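Local coordinates for protein agmatine ureohydrolase (Thermoplasma volcanium GSS1, PDB 3PZL) that probably hydrolyses agmatine to putrescine and urea, as a member of the arginase family that binds two manganese ions per subunit, at residues S60-L68 and S283-Q291; Y32-F40 and V106-K115. All blocks are in the same frame, centred on the assembly; numbering follows the deposited sequence.

Interaction 1 of 2, residues S60-L68 and S283-Q291; sequences SIRGAYVNL and SMLAAKLLQ
Tyr65 OH is gripped twice: Gln291 NE2 donates to it across the contact at 3.2 Å, and Asp27 OD2 is its second partner. The bond from Gln291 is nearly straight, 169° at the hydrogen, and Tyr65 OH lies close to the amide plane. The ring and the amide are perpendicular. Gln291 NE2 also reaches Glu69 O. The other end of the amide, Gln291 OE1, takes a bond from Lys288 NZ at 3.1 Å, and that lysine pairs with Glu72. Both ends hold the amide's rotation. With an alanine here, Tyr65 OH and Glu69 O would probably each lose a donor, Lys288 an acceptor, and a gap would open beside Leu68.

Away from the amide the contact is mainly apolar. Leu68 wedges its CD1 against Ala287 CB at 3.6 Å, while its CD2 faces Lys288 CD at 3.8 Å. The selenomethionine Met284 bends at chi2 (65°), which brings SE to Ala64 CB at 3.7 Å. Ile61 CD1 meets Ala286 CB at 3.9 Å. Ala64, Ser283 and Ala287 are small where segments 60-65 and 283-291 cross, axes 8.3 Å apart at -78°. Helix 57-65 and the turn after it pack across helix 281-303, beside the parallel sheet of the arginase alpha/beta fold.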
loop_
_atom_site.group_PDB
_atom_site.type_symbol
_atom_site.label_atom_id
_atom_site.label_comp_id
_atom_site.label_asym_id
_atom_site.label_seq_id
_atom_site.Cartn_x
_atom_site.Cartn_y
_atom_site.Cartn_z
ATOM N N SER B 60 4.327 -15.419 -7.613
ATOM C CA SER B 60 3.425 -14.383 -8.098
ATOM C C SER B 60 3.100 -14.520 -9.602
ATOM O O SER B 60 1.970 -14.195 -10.046
ATOM C CB SER B 60 3.942 -12.987 -7.779
ATOM O OG SER B 60 5.172 -12.738 -8.435
ATOM N N ILE B 61 4.069 -15.027 -10.368
ATOM C CA ILE B 61 3.824 -15.320 -11.764
ATOM C C ILE B 61 2.729 -16.392 -11.962
ATOM O O ILE B 61 1.883 -16.286 -12.839
ATOM C CB ILE B 61 5.144 -15.643 -12.536
ATOM C CG1 ILE B 61 5.958 -14.376 -12.705
ATOM C CG2 ILE B 61 4.887 -16.198 -13.925
ATOM C CD1 ILE B 61 7.392 -14.663 -12.967
ATOM N N ARG B 62 2.753 -17.430 -11.153
ATOM C CA ARG B 62 1.726 -18.463 -11.231
ATOM C C ARG B 62 0.350 -17.873 -10.903
ATOM O O ARG B 62 -0.667 -18.296 -11.423
ATOM C CB ARG B 62 2.055 -19.605 -10.252
ATOM C CG ARG B 62 3.367 -20.319 -10.517
ATOM C CD ARG B 62 3.627 -21.513 -9.568
ATOM N NE ARG B 62 4.860 -22.218 -9.951
ATOM C CZ ARG B 62 6.078 -22.013 -9.425
ATOM N NH1 ARG B 62 6.282 -21.118 -8.460
ATOM N NH2 ARG B 62 7.117 -22.698 -9.896
ATOM N N GLY B 63 0.329 -16.887 -10.017
ATOM C CA GLY B 63 -0.916 -16.276 -9.603
ATOM C C GLY B 63 -1.521 -15.370 -10.643
ATOM O O GLY B 63 -2.743 -15.350 -10.773
ATOM N N ALA B 64 -0.680 -14.619 -11.368
ATOM C CA ALA B 64 -1.143 -13.731 -12.438
ATOM C C ALA B 64 -1.586 -14.522 -13.660
ATOM O O ALA B 64 -2.445 -14.058 -14.435
ATOM C CB ALA B 64 -0.064 -12.830 -12.820
ATOM N N TYR B 65 -1.016 -15.720 -13.851
ATOM C CA TYR B 65 -1.283 -16.443 -15.062
ATOM C C TYR B 65 -2.770 -16.743 -15.192
ATOM O O TYR B 65 -3.278 -16.830 -16.296
ATOM C CB TYR B 65 -0.483 -17.718 -15.124
ATOM C CG TYR B 65 -0.413 -18.336 -16.511
ATOM C CD1 TYR B 65 0.698 -18.126 -17.353
ATOM C CD2 TYR B 65 -1.431 -19.134 -16.970
ATOM C CE1 TYR B 65 0.770 -18.705 -18.618
ATOM C CE2 TYR B 65 -1.371 -19.723 -18.231
ATOM C CZ TYR B 65 -0.281 -19.502 -19.051
ATOM O OH TYR B 65 -0.284 -20.101 -20.278
ATOM N N VAL B 66 -3.470 -16.854 -14.075
ATOM C CA VAL B 66 -4.883 -17.179 -14.096
ATOM C C VAL B 66 -5.688 -16.146 -14.892
ATOM O O VAL B 66 -6.676 -16.498 -15.547
ATOM C CB VAL B 66 -5.487 -17.407 -12.636
ATOM C CG1 VAL B 66 -4.755 -18.535 -11.897
ATOM C CG2 VAL B 66 -5.443 -16.139 -11.792
ATOM N N ASN B 67 -5.232 -14.890 -14.865
ATOM C CA ASN B 67 -5.850 -13.824 -15.659
ATOM C C ASN B 67 -5.648 -13.926 -17.186
ATOM O O ASN B 67 -6.354 -13.260 -17.956
ATOM C CB ASN B 67 -5.432 -12.448 -15.152
ATOM C CG ASN B 67 -6.280 -11.344 -15.734
ATOM O OD1 ASN B 67 -7.517 -11.482 -15.840
ATOM N ND2 ASN B 67 -5.632 -10.247 -16.157
ATOM N N LEU B 68 -4.722 -14.775 -17.630
ATOM C CA LEU B 68 -4.423 -14.900 -19.052
ATOM C C LEU B 68 -5.250 -15.995 -19.688
ATOM O O LEU B 68 -5.603 -16.976 -19.029
ATOM C CB LEU B 68 -2.926 -15.206 -19.269
ATOM C CG LEU B 68 -1.907 -14.203 -18.743
ATOM C CD1 LEU B 68 -0.552 -14.799 -18.706
ATOM C CD2 LEU B 68 -1.898 -12.897 -19.528
ATOM N N SER B 283 4.295 -8.821 -12.571
ATOM C CA SER B 283 4.228 -10.265 -12.750
ATOM C C SER B 283 3.269 -10.650 -13.870
ATOM O O SER B 283 3.329 -11.751 -14.400
ATOM C CB SER B 283 3.865 -10.960 -11.441
ATOM O OG SER B 283 2.655 -10.443 -10.968
HETATM N N MSE B 284 2.392 -9.734 -14.236
HETATM C CA MSE B 284 1.480 -9.973 -15.324
HETATM C C MSE B 284 2.225 -9.817 -16.652
HETATM O O MSE B 284 2.024 -10.579 -17.593
HETATM C CB MSE B 284 0.325 -9.005 -15.266
HETATM C CG MSE B 284 -0.789 -9.350 -16.226
HETATM SE SE MSE B 284 -1.627 -11.083 -15.723
HETATM C CE MSE B 284 -3.095 -11.051 -16.997
ATOM N N LEU B 285 3.081 -8.815 -16.743
ATOM C CA LEU B 285 3.927 -8.691 -17.915
ATOM C C LEU B 285 4.871 -9.897 -17.949
ATOM O O LEU B 285 5.073 -10.500 -19.016
ATOM C CB LEU B 285 4.727 -7.397 -17.873
ATOM C CG LEU B 285 5.790 -7.220 -18.946
ATOM C CD1 LEU B 285 5.195 -7.297 -20.312
ATOM C CD2 LEU B 285 6.382 -5.902 -18.755
ATOM N N ALA B 286 5.446 -10.264 -16.800
ATOM C CA ALA B 286 6.322 -11.439 -16.787
ATOM C C ALA B 286 5.636 -12.722 -17.308
ATOM O O ALA B 286 6.234 -13.489 -18.061
ATOM C CB ALA B 286 6.900 -11.656 -15.440
ATOM N N ALA B 287 4.372 -12.926 -16.943
ATOM C CA ALA B 287 3.635 -14.094 -17.397
ATOM C C ALA B 287 3.293 -13.985 -18.862
ATOM O O ALA B 287 3.313 -14.994 -19.587
ATOM C CB ALA B 287 2.405 -14.246 -16.639
ATOM N N LYS B 288 2.966 -12.784 -19.316
ATOM C CA LYS B 288 2.685 -12.583 -20.728
ATOM C C LYS B 288 3.929 -12.854 -21.604
ATOM O O LYS B 288 3.884 -13.552 -22.602
ATOM C CB LYS B 288 2.160 -11.165 -20.934
ATOM C CG LYS B 288 1.526 -10.927 -22.231
ATOM C CD LYS B 288 0.361 -11.894 -22.419
ATOM C CE LYS B 288 0.138 -12.150 -23.880
ATOM N NZ LYS B 288 -1.214 -12.755 -24.085
ATOM N N LEU B 289 5.064 -12.324 -21.187
ATOM C CA LEU B 289 6.345 -12.597 -21.846
ATOM C C LEU B 289 6.663 -14.087 -21.956
ATOM O O LEU B 289 7.312 -14.522 -22.903
ATOM C CB LEU B 289 7.472 -11.881 -21.112
ATOM C CG LEU B 289 7.567 -10.376 -21.375
ATOM C CD1 LEU B 289 8.657 -9.806 -20.483
ATOM C CD2 LEU B 289 7.812 -10.039 -22.863
ATOM N N LEU B 290 6.197 -14.877 -20.996
ATOM C CA LEU B 290 6.424 -16.323 -21.047
ATOM C C LEU B 290 5.470 -16.974 -22.042
ATOM O O LEU B 290 5.813 -17.962 -22.665
ATOM C CB LEU B 290 6.267 -16.936 -19.645
ATOM C CG LEU B 290 5.794 -18.373 -19.540
ATOM C CD1 LEU B 290 6.941 -19.250 -19.925
ATOM C CD2 LEU B 290 5.350 -18.632 -18.130
ATOM N N GLN B 291 4.271 -16.424 -22.177
ATOM C CA GLN B 291 3.340 -16.930 -23.159
ATOM C C GLN B 291 3.910 -16.650 -24.521
ATOM O O GLN B 291 3.925 -17.521 -25.394
ATOM C CB GLN B 291 1.981 -16.248 -23.038
ATOM C CG GLN B 291 1.109 -16.792 -21.933
ATOM C CD GLN B 291 -0.359 -16.523 -22.182
ATOM O OE1 GLN B 291 -0.755 -15.448 -22.678
ATOM N NE2 GLN B 291 -1.185 -17.503 -21.843
#

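Interaction 2 of 2, residues Y32-F40 and V106-K115; sequences YEEAKYVVF and VVSAVMSDGK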
loop_
_atom_site.group_PDB
_atom_site.type_symbol
_atom_site.label_atom_id
_atom_site.label_comp_id
_atom_site.label_asym_id
_atom_site.label_seq_id
_atom_site.Cartn_x
_atom_site.Cartn_y
_atom_site.Cartn_z
ATOM N N TYR B 32 6.822 -34.071 -16.634
ATOM C CA TYR B 32 8.099 -33.748 -17.244
ATOM C C TYR B 32 8.375 -34.526 -18.524
ATOM O O TYR B 32 8.728 -33.947 -19.549
ATOM C CB TYR B 32 9.244 -33.987 -16.274
ATOM C CG TYR B 32 10.622 -33.782 -16.901
ATOM C CD1 TYR B 32 11.070 -32.501 -17.259
ATOM C CD2 TYR B 32 11.468 -34.863 -17.143
ATOM C CE1 TYR B 32 12.323 -32.311 -17.822
ATOM C CE2 TYR B 32 12.723 -34.681 -17.709
ATOM C CZ TYR B 32 13.146 -33.406 -18.047
ATOM O OH TYR B 32 14.389 -33.213 -18.611
ATOM N N GLU B 33 8.206 -35.835 -18.453
ATOM C CA GLU B 33 8.520 -36.730 -19.562
ATOM C C GLU B 33 7.815 -36.380 -20.875
ATOM O O GLU B 33 8.417 -36.447 -21.944
ATOM C CB GLU B 33 8.208 -38.156 -19.152
ATOM C CG GLU B 33 8.442 -38.378 -17.655
ATOM C CD GLU B 33 8.421 -39.839 -17.322
ATOM O OE1 GLU B 33 7.398 -40.515 -17.634
ATOM O OE2 GLU B 33 9.443 -40.323 -16.765
ATOM N N GLU B 34 6.550 -35.990 -20.780
ATOM C CA GLU B 34 5.759 -35.615 -21.930
ATOM C C GLU B 34 5.820 -34.109 -22.208
ATOM O O GLU B 34 5.031 -33.597 -22.997
ATOM C CB GLU B 34 4.304 -35.994 -21.683
ATOM C CG GLU B 34 4.086 -37.383 -21.092
ATOM C CD GLU B 34 2.611 -37.798 -21.141
ATOM O OE1 GLU B 34 1.748 -36.875 -21.064
ATOM O OE2 GLU B 34 2.319 -39.036 -21.269
ATOM N N ALA B 35 6.743 -33.384 -21.584
ATOM C CA ALA B 35 6.765 -31.933 -21.764
ATOM C C ALA B 35 7.837 -31.445 -22.727
ATOM O O ALA B 35 8.952 -31.982 -22.728
ATOM C CB ALA B 35 6.933 -31.267 -20.427
ATOM N N LYS B 36 7.505 -30.428 -23.529
ATOM C CA LYS B 36 8.490 -29.771 -24.420
ATOM C C LYS B 36 9.090 -28.610 -23.676
ATOM O O LYS B 36 10.296 -28.339 -23.764
ATOM C CB LYS B 36 7.870 -29.219 -25.718
ATOM C CG LYS B 36 7.154 -30.225 -26.650
ATOM C CD LYS B 36 6.823 -29.562 -27.977
ATOM C CE LYS B 36 5.670 -30.248 -28.722
ATOM N NZ LYS B 36 5.195 -29.370 -29.862
ATOM N N TYR B 37 8.221 -27.913 -22.950
ATOM C CA TYR B 37 8.615 -26.731 -22.174
ATOM C C TYR B 37 8.488 -26.998 -20.663
ATOM O O TYR B 37 7.429 -27.348 -20.153
ATOM C CB TYR B 37 7.791 -25.503 -22.588
ATOM C CG TYR B 37 7.863 -25.157 -24.054
ATOM C CD1 TYR B 37 8.918 -24.387 -24.553
ATOM C CD2 TYR B 37 6.878 -25.577 -24.939
ATOM C CE1 TYR B 37 8.985 -24.047 -25.901
ATOM C CE2 TYR B 37 6.936 -25.243 -26.290
ATOM C CZ TYR B 37 7.992 -24.478 -26.758
ATOM O OH TYR B 37 8.089 -24.135 -28.091
ATOM N N VAL B 38 9.590 -26.838 -19.958
ATOM C CA VAL B 38 9.618 -27.164 -18.570
ATOM C C VAL B 38 9.917 -25.902 -17.770
ATOM O O VAL B 38 11.026 -25.347 -17.806
ATOM C CB VAL B 38 10.653 -28.250 -18.313
ATOM C CG1 VAL B 38 10.635 -28.655 -16.864
ATOM C CG2 VAL B 38 10.356 -29.432 -19.184
ATOM N N VAL B 39 8.889 -25.455 -17.062
ATOM C CA VAL B 39 8.909 -24.222 -16.294
ATOM C C VAL B 39 9.225 -24.578 -14.862
ATOM O O VAL B 39 8.629 -25.507 -14.304
ATOM C CB VAL B 39 7.531 -23.535 -16.338
ATOM C CG1 VAL B 39 7.407 -22.500 -15.246
ATOM C CG2 VAL B 39 7.288 -22.940 -17.705
ATOM N N PHE B 40 10.166 -23.844 -14.275
ATOM C CA PHE B 40 10.562 -24.080 -12.904
ATOM C C PHE B 40 11.049 -22.811 -12.222
ATOM O O PHE B 40 11.634 -21.937 -12.846
ATOM C CB PHE B 40 11.610 -25.209 -12.806
ATOM C CG PHE B 40 12.889 -24.930 -13.544
ATOM C CD1 PHE B 40 13.047 -25.322 -14.862
ATOM C CD2 PHE B 40 13.938 -24.273 -12.909
ATOM C CE1 PHE B 40 14.228 -25.050 -15.538
ATOM C CE2 PHE B 40 15.109 -24.015 -13.575
ATOM C CZ PHE B 40 15.259 -24.402 -14.886
ATOM N N VAL B 106 20.191 -28.893 -13.534
ATOM C CA VAL B 106 18.814 -28.876 -13.975
ATOM C C VAL B 106 18.711 -28.414 -15.433
ATOM O O VAL B 106 17.928 -28.976 -16.216
ATOM C CB VAL B 106 17.965 -28.007 -13.047
ATOM C CG1 VAL B 106 16.525 -27.986 -13.525
ATOM C CG2 VAL B 106 18.071 -28.513 -11.581
ATOM N N VAL B 107 19.516 -27.414 -15.800
ATOM C CA VAL B 107 19.567 -26.933 -17.181
ATOM C C VAL B 107 20.153 -27.981 -18.160
ATOM O O VAL B 107 19.499 -28.317 -19.168
ATOM C CB VAL B 107 20.260 -25.542 -17.268
ATOM C CG1 VAL B 107 20.512 -25.133 -18.683
ATOM C CG2 VAL B 107 19.374 -24.488 -16.629
ATOM N N SER B 108 21.355 -28.500 -17.850
ATOM C CA SER B 108 21.973 -29.609 -18.618
ATOM C C SER B 108 20.976 -30.719 -18.845
ATOM O O SER B 108 20.687 -31.068 -19.994
ATOM C CB SER B 108 23.192 -30.215 -17.912
ATOM O OG SER B 108 24.337 -29.382 -17.988
ATOM N N ALA B 109 20.439 -31.247 -17.741
ATOM C CA ALA B 109 19.493 -32.363 -17.762
ATOM C C ALA B 109 18.351 -32.121 -18.757
ATOM O O ALA B 109 18.124 -32.937 -19.657
ATOM C CB ALA B 109 18.966 -32.630 -16.371
ATOM N N VAL B 110 17.672 -30.980 -18.618
ATOM C CA VAL B 110 16.504 -30.678 -19.437
ATOM C C VAL B 110 16.875 -30.495 -20.916
ATOM O O VAL B 110 16.113 -30.859 -21.806
ATOM C CB VAL B 110 15.755 -29.448 -18.869
ATOM C CG1 VAL B 110 14.602 -29.000 -19.764
ATOM C CG2 VAL B 110 15.255 -29.763 -17.488
HETATM N N MSE B 111 18.054 -29.953 -21.176
HETATM C CA MSE B 111 18.517 -29.829 -22.539
HETATM C C MSE B 111 18.893 -31.196 -23.163
HETATM O O MSE B 111 18.479 -31.492 -24.285
HETATM C CB MSE B 111 19.633 -28.792 -22.622
HETATM C CG MSE B 111 19.140 -27.381 -22.260
HETATM SE SE MSE B 111 20.357 -25.846 -22.623
HETATM C CE MSE B 111 21.951 -26.477 -21.738
ATOM N N SER B 112 19.627 -32.042 -22.433
ATOM C CA SER B 112 19.863 -33.445 -22.866
ATOM C C SER B 112 18.619 -34.151 -23.415
ATOM O O SER B 112 18.714 -34.941 -24.349
ATOM C CB SER B 112 20.372 -34.308 -21.714
ATOM O OG SER B 112 21.395 -33.680 -20.995
ATOM N N ASP B 113 17.463 -33.884 -22.822
ATOM C CA ASP B 113 16.253 -34.584 -23.173
ATOM C C ASP B 113 15.523 -33.861 -24.265
ATOM O O ASP B 113 14.373 -34.191 -24.570
ATOM C CB ASP B 113 15.355 -34.736 -21.944
ATOM C CG ASP B 113 16.065 -35.439 -20.796
ATOM O OD1 ASP B 113 17.117 -36.098 -21.056
ATOM O OD2 ASP B 113 15.590 -35.322 -19.647
ATOM N N GLY B 114 16.197 -32.869 -24.844
ATOM C CA GLY B 114 15.651 -32.060 -25.936
ATOM C C GLY B 114 14.456 -31.224 -25.526
ATOM O O GLY B 114 13.610 -30.873 -26.347
ATOM N N LYS B 115 14.385 -30.936 -24.236
ATOM C CA LYS B 115 13.330 -30.132 -23.679
ATOM C C LYS B 115 13.821 -28.708 -23.610
ATOM O O LYS B 115 15.007 -28.456 -23.770
ATOM C CB LYS B 115 12.972 -30.660 -22.290
ATOM C CG LYS B 115 12.057 -31.838 -22.322
ATOM C CD LYS B 115 12.297 -32.772 -21.180
ATOM C CE LYS B 115 11.190 -33.794 -21.078
ATOM N NZ LYS B 115 10.716 -34.278 -22.404
#
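The Tyr32 ring carries Lys115 on one face, with CE 3.7 Å from the ring centroid in a CH-pi contact. At the ring edge, in plane, lies Val38 CG1. Asp113 OD2 also sits near the ring plane, at the hydroxyl end. Tyr32 OH donates to Asp113 OD2 at 2.6 Å. It meets the carboxylate on its anti side, 28° out of the plane. The ring and carboxylate planes are 63° apart. Tyr32 has CG opposite the backbone N (chi1 175°), which carries the hydroxyl across to the helix end, where it also touches Val110 CG2.

Phe40 forms a second ring contact. Val106 CG1 lies over one face, 4.2 Å from the ring centroid and offset toward the rim. Val107 CG2 is at the edge. Phe20 of a neighbouring subunit meets the same ring.

The lysine chain bends at chi2 and chi4, and its tip turns into the turn of residues 32-35. Lys115 NZ donates to Ala35 O at 2.9 Å, in the carbonyl plane. It gives a longer bond of 3.2 Å to Glu33 O, from above that carbonyl plane. Gly114, at positive phi, is the C-prime residue of a Schellman motif, with Lys115 N bonded to Val110 O. This motif ends the helix and sends the chain on to strand 116-121.

The ammonium lies 5.1 Å from the Tyr32 centroid, so cation-pi attraction is weak at most. The two carbonyls probably help to stabilise its charge. With the Tyr32 to Asp113 bond, they tie the 32-35 turn to the helix end by polar bonds as well as packing.

In the fold
From the N terminus, the chain enters interaction 2 at residues 32-40, where a turn leads into strand 37-42. Helix 57-65 follows and opens interaction 1. Helix 96-112 and the turn to strand 116-121 then return to 32-40, closing interaction 2 over 65 intervening residues. Interaction 1 closes much later, when helix 281-303 reaches 60-68 after 214 residues. The two loops therefore cross. Strand 37-42 lies between strands 84-90 and 116-121 in the parallel sheet. Interaction 2 ties it to helix 96-112, and interaction 1 joins helix 57-65 and the turn after it to helix 281-303. The centres of the two contacts are 21 Å apart; their nearest atoms are about 4 Å apart, without touching.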